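Local coordinates for 6-phospho-beta-d glycosidase (Streptococcus pyogenes, PDB 5FOO), which probably hydrolyses 6-phospho-beta-glucosides as a family 1 glycoside hydrolase, and is trapped here in covalent complex with a 6-phosphocyclophellitol probe, at residues H27-D32 / S76-R81; N297-K302 / L364-V369. The protein carries 1 engineered substitution. All coordinates share one frame; numbering follows the deposited sequence.

Contact 1 (H27-D32 / S76-R81); sequences HRNLFD and SIQWTR. With PO4 (phosphate ion), chain M.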
ATOM      1  N   HIS A  27       7.116 -14.367 -15.103  1.00 26.59           N
ATOM      2  CA  HIS A  27       5.669 -14.519 -15.238  1.00 25.90           C
ATOM      3  C   HIS A  27       5.086 -13.155 -15.310  1.00 25.23           C
ATOM      4  O   HIS A  27       5.697 -12.183 -14.856  1.00 23.63           O
ATOM      5  CB  HIS A  27       5.044 -15.235 -13.992  1.00 27.54           C
ATOM      6  CG  HIS A  27       5.596 -16.599 -13.666  1.00 27.61           C
ATOM      7  ND1 HIS A  27       5.160 -17.755 -14.291  1.00 31.08           N
ATOM      8  CD2 HIS A  27       6.468 -17.008 -12.711  1.00 27.37           C
ATOM      9  CE1 HIS A  27       5.759 -18.810 -13.769  1.00 27.35           C
ATOM     10  NE2 HIS A  27       6.600 -18.383 -12.839  1.00 28.83           N
ATOM     11  N   ARG A  28       3.845 -13.102 -15.794  1.00 26.93           N
ATOM     12  CA  ARG A  28       3.026 -11.899 -15.750  1.00 29.62           C
ATOM     13  C   ARG A  28       2.175 -11.794 -14.499  1.00 30.11           C
ATOM     14  O   ARG A  28       1.524 -12.771 -14.083  1.00 28.55           O
ATOM     15  CB  ARG A  28       2.086 -11.834 -16.974  1.00 31.48           C
ATOM     16  CG  ARG A  28       2.867 -11.841 -18.310  1.00 33.38           C
ATOM     17  CD  ARG A  28       1.975 -12.119 -19.516  1.00 36.67           C
ATOM     18  NE  ARG A  28       1.368 -13.428 -19.403  1.00 31.28           N
ATOM     19  CZ  ARG A  28       0.514 -13.950 -20.268  1.00 33.63           C
ATOM     20  NH1 ARG A  28       0.122 -13.311 -21.362  1.00 31.77           N
ATOM     21  NH2 ARG A  28       0.068 -15.143 -20.017  1.00 36.87           N
ATOM     22  N   ASN A  29       2.179 -10.600 -13.915  1.00 27.09           N
ATOM     23  CA  ASN A  29       1.197 -10.275 -12.941  1.00 26.61           C
ATOM     24  C   ASN A  29      -0.089  -9.778 -13.573  1.00 26.00           C
ATOM     25  O   ASN A  29      -0.154  -9.665 -14.772  1.00 26.31           O
ATOM     26  CB  ASN A  29       1.786  -9.347 -11.841  1.00 27.71           C
ATOM     27  CG  ASN A  29       2.111  -7.932 -12.312  1.00 27.17           C
ATOM     28  OD1 ASN A  29       1.337  -7.269 -12.973  1.00 30.41           O
ATOM     29  ND2 ASN A  29       3.225  -7.430 -11.842  1.00 27.44           N
ATOM     30  N   LEU A  30      -1.108  -9.478 -12.774  1.00 26.83           N
ATOM     31  CA  LEU A  30      -2.384  -9.034 -13.346  1.00 25.48           C
ATOM     32  C   LEU A  30      -2.198  -7.815 -14.177  1.00 29.90           C
ATOM     33  O   LEU A  30      -2.736  -7.767 -15.296  1.00 31.43           O
ATOM     34  CB  LEU A  30      -3.441  -8.758 -12.309  1.00 25.53           C
ATOM     35  CG  LEU A  30      -3.789  -9.930 -11.425  1.00 27.71           C
ATOM     36  CD1 LEU A  30      -4.939  -9.606 -10.501  1.00 30.77           C
ATOM     37  CD2 LEU A  30      -4.091 -11.191 -12.227  1.00 31.28           C
ATOM     38  N   PHE A  31      -1.452  -6.825 -13.681  1.00 27.68           N
ATOM     39  CA  PHE A  31      -1.276  -5.583 -14.479  1.00 30.32           C
ATOM     40  C   PHE A  31      -0.435  -5.734 -15.781  1.00 30.85           C
ATOM     41  O   PHE A  31      -0.757  -5.113 -16.791  1.00 30.06           O
ATOM     42  CB  PHE A  31      -0.734  -4.441 -13.636  1.00 28.61           C
ATOM     43  CG  PHE A  31      -1.809  -3.584 -13.026  1.00 31.49           C
ATOM     44  CD1 PHE A  31      -2.448  -2.607 -13.783  1.00 29.20           C
ATOM     45  CD2 PHE A  31      -2.157  -3.728 -11.672  1.00 31.86           C
ATOM     46  CE1 PHE A  31      -3.432  -1.810 -13.207  1.00 33.93           C
ATOM     47  CE2 PHE A  31      -3.136  -2.948 -11.089  1.00 31.89           C
ATOM     48  CZ  PHE A  31      -3.794  -1.982 -11.852  1.00 34.30           C
ATOM     49  N   ASP A  32       0.600  -6.579 -15.754  1.00 28.66           N
ATOM     50  CA  ASP A  32       1.373  -6.871 -16.919  1.00 29.84           C
ATOM     51  C   ASP A  32       0.434  -7.443 -17.988  1.00 31.26           C
ATOM     52  O   ASP A  32       0.547  -7.078 -19.170  1.00 30.82           O
ATOM     53  CB  ASP A  32       2.453  -7.928 -16.685  1.00 30.10           C
ATOM     54  CG  ASP A  32       3.403  -7.599 -15.548  1.00 30.66           C
ATOM     55  OD1 ASP A  32       3.794  -6.425 -15.411  1.00 31.82           O
ATOM     56  OD2 ASP A  32       3.791  -8.553 -14.821  1.00 31.35           O
ATOM     57  N   SER A  76       8.486  -3.967  -2.792  1.00 23.82           N
ATOM     58  CA  SER A  76       7.867  -5.258  -2.725  1.00 24.06           C
ATOM     59  C   SER A  76       8.642  -6.241  -3.546  1.00 24.97           C
ATOM     60  O   SER A  76       9.352  -5.882  -4.488  1.00 24.34           O
ATOM     61  CB  SER A  76       6.393  -5.200  -3.153  1.00 26.17           C
ATOM     62  OG  SER A  76       6.242  -5.048  -4.561  1.00 24.04           O
ATOM     63  N   ILE A  77       8.535  -7.501  -3.118  1.00 25.84           N
ATOM     64  CA  ILE A  77       9.022  -8.665  -3.887  1.00 25.87           C
ATOM     65  C   ILE A  77       7.815  -9.170  -4.683  1.00 24.86           C
ATOM     66  O   ILE A  77       6.715  -9.387  -4.110  1.00 26.60           O
ATOM     67  CB  ILE A  77       9.574  -9.782  -2.954  1.00 26.22           C
ATOM     68  CG1 ILE A  77      10.837  -9.329  -2.199  1.00 28.56           C
ATOM     69  CG2 ILE A  77       9.854 -11.073  -3.705  1.00 28.23           C
ATOM     70  CD1 ILE A  77      11.328 -10.309  -1.121  1.00 29.73           C
ATOM     71  N   GLN A  78       8.040  -9.350  -5.981  1.00 25.66           N
ATOM     72  CA  GLN A  78       7.042  -9.916  -6.928  1.00 25.11           C
ATOM     73  C   GLN A  78       7.089 -11.399  -6.934  1.00 24.74           C
ATOM     74  O   GLN A  78       8.082 -11.954  -7.313  1.00 28.09           O
ATOM     75  CB  GLN A  78       7.255  -9.420  -8.340  1.00 23.40           C
ATOM     76  CG  GLN A  78       7.019  -7.906  -8.467  1.00 26.13           C
ATOM     77  CD  GLN A  78       6.859  -7.453  -9.921  1.00 26.91           C
ATOM     78  OE1 GLN A  78       5.841  -7.690 -10.541  1.00 25.18           O
ATOM     79  NE2 GLN A  78       7.871  -6.783 -10.444  1.00 27.59           N
ATOM     80  N   TRP A  79       5.982 -12.019  -6.519  1.00 25.75           N
ATOM     81  CA  TRP A  79       5.709 -13.416  -6.695  1.00 23.99           C
ATOM     82  C   TRP A  79       6.040 -13.877  -8.134  1.00 23.72           C
ATOM     83  O   TRP A  79       6.629 -14.962  -8.348  1.00 22.10           O
ATOM     84  CB  TRP A  79       4.216 -13.589  -6.388  1.00 25.02           C
ATOM     85  CG  TRP A  79       3.732 -14.943  -6.112  1.00 26.34           C
ATOM     86  CD1 TRP A  79       4.410 -16.115  -6.264  1.00 25.10           C
ATOM     87  CD2 TRP A  79       2.407 -15.288  -5.632  1.00 28.74           C
ATOM     88  NE1 TRP A  79       3.597 -17.179  -5.926  1.00 25.55           N
ATOM     89  CE2 TRP A  79       2.366 -16.698  -5.523  1.00 27.72           C
ATOM     90  CE3 TRP A  79       1.247 -14.530  -5.286  1.00 25.35           C
ATOM     91  CZ2 TRP A  79       1.227 -17.372  -5.105  1.00 27.57           C
ATOM     92  CZ3 TRP A  79       0.137 -15.196  -4.867  1.00 26.00           C
ATOM     93  CH2 TRP A  79       0.117 -16.616  -4.794  1.00 25.74           C
ATOM     94  N   THR A  80       5.680 -13.041  -9.109  1.00 22.90           N
ATOM     95  CA  THR A  80       5.892 -13.336 -10.506  1.00 24.16           C
ATOM     96  C   THR A  80       7.358 -13.288 -10.939  1.00 25.93           C
ATOM     97  O   THR A  80       7.662 -13.818 -11.982  1.00 26.35           O
ATOM     98  CB  THR A  80       5.104 -12.359 -11.416  1.00 26.94           C
ATOM     99  OG1 THR A  80       5.446 -10.983 -11.116  1.00 25.02           O
ATOM    100  CG2 THR A  80       3.629 -12.608 -11.279  1.00 24.03           C
ATOM    101  N   ARG A  81       8.255 -12.689 -10.139  1.00 26.28           N
ATOM    102  CA  ARG A  81       9.728 -12.716 -10.404  1.00 26.25           C
ATOM    103  C   ARG A  81      10.434 -13.805  -9.611  1.00 26.67           C
ATOM    104  O   ARG A  81      11.300 -14.454 -10.135  1.00 25.39           O
ATOM    105  CB  ARG A  81      10.372 -11.356 -10.049  1.00 25.51           C
ATOM    106  CG  ARG A  81      11.852 -11.301 -10.323  1.00 24.92           C
ATOM    107  CD  ARG A  81      12.428  -9.951 -10.055  1.00 24.68           C
ATOM    108  NE  ARG A  81      11.924  -8.905 -10.917  1.00 25.38           N
ATOM    109  CZ  ARG A  81      12.205  -8.735 -12.198  1.00 26.29           C
ATOM    110  NH1 ARG A  81      12.984  -9.546 -12.824  1.00 25.01           N
ATOM    111  NH2 ARG A  81      11.668  -7.681 -12.872  1.00 28.94           N
TER
HETATM  112  P   PO4 M1470       2.599 -16.498 -17.152  1.00 47.97           P
HETATM  113  O1  PO4 M1470       1.188 -16.882 -17.585  1.00 58.84           O
HETATM  114  O2  PO4 M1470       3.723 -17.134 -17.938  1.00 55.99           O
HETATM  115  O3  PO4 M1470       2.763 -17.088 -15.685  1.00 42.34           O
HETATM  116  O4  PO4 M1470       2.737 -15.055 -17.421  1.00 35.77           O
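Asn29 and Gln78 meet amide to amide, their planes turned 42° apart. ND2 of Asn29 gives a hydrogen to OE1 of Gln78 at 2.9 Å; the acceptor lies in the Asn29 amide plane and the donor sits nearly along the C=O axis, yet the N-H...O angle is a bent 133°. Gln78 OE1 also accepts from Lys25, while its NE2 is bonded to Glu20, so both ends of this buried amide are held. The other end of the Asn29 amide turns to its own chain: with CG between the backbone N and the carbonyl carbon (chi1 70°), OD1 folds back and takes the Asp32 N-H at 3.0 Å. In return, Asn29 N donates to Asp32 OD2, 2.8 Å away, and that same oxygen forms a salt bridge with Lys25.

Between these amides and His27 lies Thr80, whose methyl CG2 packs against Asn29 CB at 3.8 Å. Beside it, His27 N donates to Thr80 O at 3.2 Å, and the same carbonyl oxygen lies in the plane of the His27 ring, at its edge. His27 ND1 donates to O3 of a phosphate ion, probably from the crystallisation liquor, and NE2 to Asp84 O. Arg28 holds O4 of this ion through both its backbone N and NE, and O1 lies in the guanidinium plane, 3.2 Å from NH2.

The reciprocal Asn29-Asp32 bonds define a capping box at the start of helix 30-37, here joined to Gln78, the N-cap residue of helix 79-82, which follows barrel strand 72-76.

Contact 2 (N297-K302 / L364-V369); sequences NFYHPK and LSENGV. With JAZ (6-phosphocyclophellitol), chain G.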
ATOM      1  N   ASN A 297      -1.471   3.798   5.377  1.00 26.75           N
ATOM      2  CA  ASN A 297      -1.369   4.664   4.201  1.00 27.15           C
ATOM      3  C   ASN A 297      -2.371   5.787   4.296  1.00 28.28           C
ATOM      4  O   ASN A 297      -3.526   5.581   4.675  1.00 28.83           O
ATOM      5  CB  ASN A 297      -1.577   3.917   2.869  1.00 27.02           C
ATOM      6  CG  ASN A 297      -0.478   2.895   2.563  1.00 27.58           C
ATOM      7  OD1 ASN A 297       0.641   2.927   3.092  1.00 35.85           O
ATOM      8  ND2 ASN A 297      -0.802   1.976   1.703  1.00 28.83           N
ATOM      9  N   PHE A 298      -1.899   6.989   3.990  1.00 30.31           N
ATOM     10  CA  PHE A 298      -2.787   8.139   3.860  1.00 31.23           C
ATOM     11  C   PHE A 298      -2.360   9.117   2.758  1.00 29.30           C
ATOM     12  O   PHE A 298      -1.283   9.711   2.808  1.00 29.13           O
ATOM     13  CB  PHE A 298      -2.913   8.936   5.175  1.00 30.40           C
ATOM     14  CG  PHE A 298      -3.818  10.067   5.022  1.00 28.89           C
ATOM     15  CD1 PHE A 298      -5.187   9.847   5.028  1.00 31.15           C
ATOM     16  CD2 PHE A 298      -3.323  11.308   4.723  1.00 28.72           C
ATOM     17  CE1 PHE A 298      -6.047  10.895   4.797  1.00 33.45           C
ATOM     18  CE2 PHE A 298      -4.150  12.358   4.499  1.00 29.41           C
ATOM     19  CZ  PHE A 298      -5.521  12.156   4.502  1.00 33.18           C
ATOM     20  N   TYR A 299      -3.241   9.329   1.799  1.00 27.52           N
ATOM     21  CA  TYR A 299      -2.938  10.301   0.720  1.00 29.40           C
ATOM     22  C   TYR A 299      -4.168  11.085   0.196  1.00 32.09           C
ATOM     23  O   TYR A 299      -3.989  12.055  -0.516  1.00 34.04           O
ATOM     24  CB  TYR A 299      -2.212   9.602  -0.438  1.00 30.07           C
ATOM     25  CG  TYR A 299      -2.862   8.315  -0.807  1.00 32.10           C
ATOM     26  CD1 TYR A 299      -2.549   7.145  -0.117  1.00 32.55           C
ATOM     27  CD2 TYR A 299      -3.847   8.248  -1.811  1.00 31.07           C
ATOM     28  CE1 TYR A 299      -3.186   5.941  -0.417  1.00 33.85           C
ATOM     29  CE2 TYR A 299      -4.468   7.036  -2.102  1.00 34.08           C
ATOM     30  CZ  TYR A 299      -4.139   5.903  -1.397  1.00 33.96           C
ATOM     31  OH  TYR A 299      -4.704   4.686  -1.658  1.00 42.01           O
ATOM     32  N   HIS A 300      -5.375  10.705   0.595  1.00 36.84           N
ATOM     33  CA  HIS A 300      -6.451  11.676   0.647  1.00 42.01           C
ATOM     34  C   HIS A 300      -7.569  11.266   1.549  1.00 37.82           C
ATOM     35  O   HIS A 300      -7.825  10.083   1.704  1.00 39.19           O
ATOM     36  CB  HIS A 300      -7.026  11.891  -0.761  1.00 42.45           C
ATOM     37  CG  HIS A 300      -7.672  10.673  -1.344  1.00 48.67           C
ATOM     38  ND1 HIS A 300      -8.975  10.310  -1.063  1.00 55.12           N
ATOM     39  CD2 HIS A 300      -7.209   9.761  -2.217  1.00 44.53           C
ATOM     40  CE1 HIS A 300      -9.280   9.226  -1.742  1.00 55.09           C
ATOM     41  NE2 HIS A 300      -8.232   8.879  -2.462  1.00 51.40           N
ATOM     42  N   PRO A 301      -8.316  12.256   2.067  1.00 35.63           N
ATOM     43  CA  PRO A 301      -9.453  11.926   2.929  1.00 37.36           C
ATOM     44  C   PRO A 301     -10.642  11.387   2.135  1.00 31.96           C
ATOM     45  O   PRO A 301     -10.659  11.507   0.933  1.00 35.39           O
ATOM     46  CB  PRO A 301      -9.774  13.282   3.549  1.00 37.81           C
ATOM     47  CG  PRO A 301      -9.491  14.249   2.436  1.00 35.84           C
ATOM     48  CD  PRO A 301      -8.197  13.718   1.882  1.00 34.43           C
ATOM     49  N   LYS A 302     -11.585  10.788   2.821  1.00 34.50           N
ATOM     50  CA  LYS A 302     -12.830  10.254   2.256  1.00 35.96           C
ATOM     51  C   LYS A 302     -13.931  10.918   3.079  1.00 35.52           C
ATOM     52  O   LYS A 302     -13.792  11.022   4.303  1.00 31.47           O
ATOM     53  CB  LYS A 302     -12.950   8.725   2.421  1.00 40.92           C
ATOM     54  CG  LYS A 302     -11.791   7.871   1.887  1.00 46.86           C
ATOM     55  N   LEU A 364       3.533   5.785   9.049  1.00 28.25           N
ATOM     56  CA  LEU A 364       2.768   6.306   7.935  1.00 28.16           C
ATOM     57  C   LEU A 364       3.523   5.892   6.716  1.00 27.45           C
ATOM     58  O   LEU A 364       4.549   6.485   6.364  1.00 29.32           O
ATOM     59  CB  LEU A 364       2.639   7.801   8.026  1.00 30.78           C
ATOM     60  CG  LEU A 364       1.783   8.518   6.973  1.00 34.55           C
ATOM     61  CD1 LEU A 364       0.415   7.896   6.860  1.00 38.61           C
ATOM     62  CD2 LEU A 364       1.632   9.976   7.381  1.00 37.92           C
ATOM     63  N   SER A 365       3.000   4.871   6.055  1.00 26.60           N
ATOM     64  CA  SER A 365       3.760   4.075   5.095  1.00 26.81           C
ATOM     65  C   SER A 365       3.656   4.544   3.659  1.00 28.41           C
ATOM     66  O   SER A 365       4.427   4.044   2.784  1.00 24.39           O
ATOM     67  CB  SER A 365       3.342   2.583   5.215  1.00 28.46           C
ATOM     68  OG  SER A 365       1.923   2.490   5.411  1.00 28.54           O
ATOM     69  N   GLU A 366       2.752   5.496   3.395  1.00 26.07           N
ATOM     70  CA  GLU A 366       2.617   6.018   2.036  1.00 28.09           C
ATOM     71  C   GLU A 366       1.914   7.374   2.139  1.00 26.66           C
ATOM     72  O   GLU A 366       0.763   7.445   2.460  1.00 26.56           O
ATOM     73  CB  GLU A 366       1.763   5.046   1.185  1.00 26.29           C
ATOM     74  CG  GLU A 366       1.435   5.493  -0.236  1.00 30.85           C
ATOM     75  CD  GLU A 366       0.283   4.757  -0.915  1.00 29.02           C
ATOM     76  OE1 GLU A 366      -0.594   4.191  -0.262  1.00 28.43           O
ATOM     77  OE2 GLU A 366       0.269   4.789  -2.262  1.00 30.61           O
ATOM     78  N   ASN A 367       2.624   8.444   1.892  1.00 26.43           N
ATOM     79  CA  ASN A 367       2.010   9.756   1.964  1.00 27.59           C
ATOM     80  C   ASN A 367       2.710  10.534   0.914  1.00 26.22           C
ATOM     81  O   ASN A 367       3.905  10.565   0.937  1.00 28.20           O
ATOM     82  CB  ASN A 367       2.212  10.400   3.348  1.00 28.87           C
ATOM     83  CG  ASN A 367       1.691  11.791   3.424  1.00 26.84           C
ATOM     84  OD1 ASN A 367       2.448  12.745   3.526  1.00 28.87           O
ATOM     85  ND2 ASN A 367       0.392  11.919   3.359  1.00 27.45           N
ATOM     86  N   GLY A 368       1.960  11.130  -0.021  1.00 25.58           N
ATOM     87  CA  GLY A 368       2.522  11.947  -1.074  1.00 24.80           C
ATOM     88  C   GLY A 368       1.429  12.586  -1.896  1.00 24.91           C
ATOM     89  O   GLY A 368       0.213  12.395  -1.631  1.00 26.01           O
ATOM     90  N   VAL A 369       1.881  13.370  -2.856  1.00 25.77           N
ATOM     91  CA  VAL A 369       1.009  14.151  -3.743  1.00 25.62           C
ATOM     92  C   VAL A 369       1.547  14.064  -5.180  1.00 26.92           C
ATOM     93  O   VAL A 369       2.757  14.206  -5.444  1.00 26.98           O
ATOM     94  CB  VAL A 369       0.864  15.638  -3.304  1.00 27.64           C
ATOM     95  CG1 VAL A 369       2.178  16.403  -3.353  1.00 26.32           C
ATOM     96  CG2 VAL A 369      -0.193  16.328  -4.186  1.00 28.04           C
TER
HETATM   97  C2  JAZ G1464      -0.037   4.299  -5.833  1.00 26.07           C
HETATM   98  C3  JAZ G1464       0.509   3.268  -4.822  1.00 26.17           C
HETATM   99  C4  JAZ G1464      -0.513   3.000  -3.722  1.00 27.23           C
HETATM  100  C5  JAZ G1464      -0.907   4.265  -2.971  1.00 27.97           C
HETATM  101  C6  JAZ G1464      -1.338   5.345  -3.939  1.00 27.41           C
HETATM  102  C7  JAZ G1464      -0.316   5.578  -5.052  1.00 27.03           C
HETATM  103  C8  JAZ G1464      -0.680   6.767  -5.936  1.00 30.22           C
HETATM  104  O9  JAZ G1464      -1.914   6.455  -6.577  1.00 31.84           O
HETATM  105  P10 JAZ G1464      -2.203   7.047  -8.023  1.00 33.46           P
HETATM  106  O11 JAZ G1464      -3.529   6.473  -8.379  1.00 38.26           O
HETATM  107  O12 JAZ G1464      -1.056   6.855  -8.924  1.00 44.00           O
HETATM  108  O13 JAZ G1464      -2.275   8.501  -7.846  1.00 33.99           O
HETATM  109  O14 JAZ G1464      -2.636   5.034  -4.463  1.00 29.32           O
HETATM  110  O15 JAZ G1464       0.946   4.606  -6.828  1.00 26.66           O
HETATM  111  O16 JAZ G1464       0.736   2.079  -5.536  1.00 27.02           O
HETATM  112  O17 JAZ G1464      -0.012   2.029  -2.820  1.00 29.49           O
HETATM  113  O   HOH W   1      -2.213  12.874  -2.465  1.00 28.45           O
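This contact forms part of the active site of the family 1 TIM barrel, where barrel strands 293-297 and 362-367 run side by side and Glu366 carries the trapped inhibitor. Glu366 OE2 is covalently bonded to C5 of 6-phosphocyclophellitol at 1.5 Å. Its CG stands anti to the backbone N (chi1 176°) and the chain continues extended, carrying the carboxylate out to the ligand.

Asn297 crosses this side chain with its amide plane 73° from the carboxylate. Its ND2 comes within 3.0 Å of Glu366 OE1, but at an angle too poor for a hydrogen bond; ND2 is bonded instead to Asn164. OD1 accepts from Ser365 OG at 2.7 Å, with the hydroxyl above the carbonyl plane.

The Tyr299 ring lies obliquely to Glu366, CE1 being 3.1 Å from OE1, and places one face against ligand C6, while its OH bonds to Glu165.

Phe298 N donates to Glu366 O. Asn367 ND2 reaches Phe298 O at 2.8 Å along a nearly straight bond (170°), its amide close to parallel with the Phe298 ring, and its OD1 is hydrogen-bonded to Tyr413 OH. Leu364 CD1 packs on Phe298 CB.

The covalent Glu366-C5 link identifies Glu366 as the nucleophile, consistent with the retaining mechanism of this family; Asn297 and Tyr299 lie against its carboxylate, while Phe298 N holds its main-chain O.

Overall arrangement
Both contacts are buried and belong to the same barrel, but they do different work. The centre of contact 2 lies about 10 Å from the centre of the chain, between the end of strand 293-297 with its following loop and strand 362-367, and includes two ligand-pocket residues. The centre of contact 1 lies about 15 Å from that point; it joins the starts of two helices and has no pocket residue, the side chain of Asn29 staying about 12 Å from the inhibitor. The centres of contacts 1 and 2 are 24 Å apart, and they share no element. Contact 1 relies on amide, capping and backbone bonds and meets a phosphate ion, whereas contact 2 combines backbone and side-chain bonds with a covalent link.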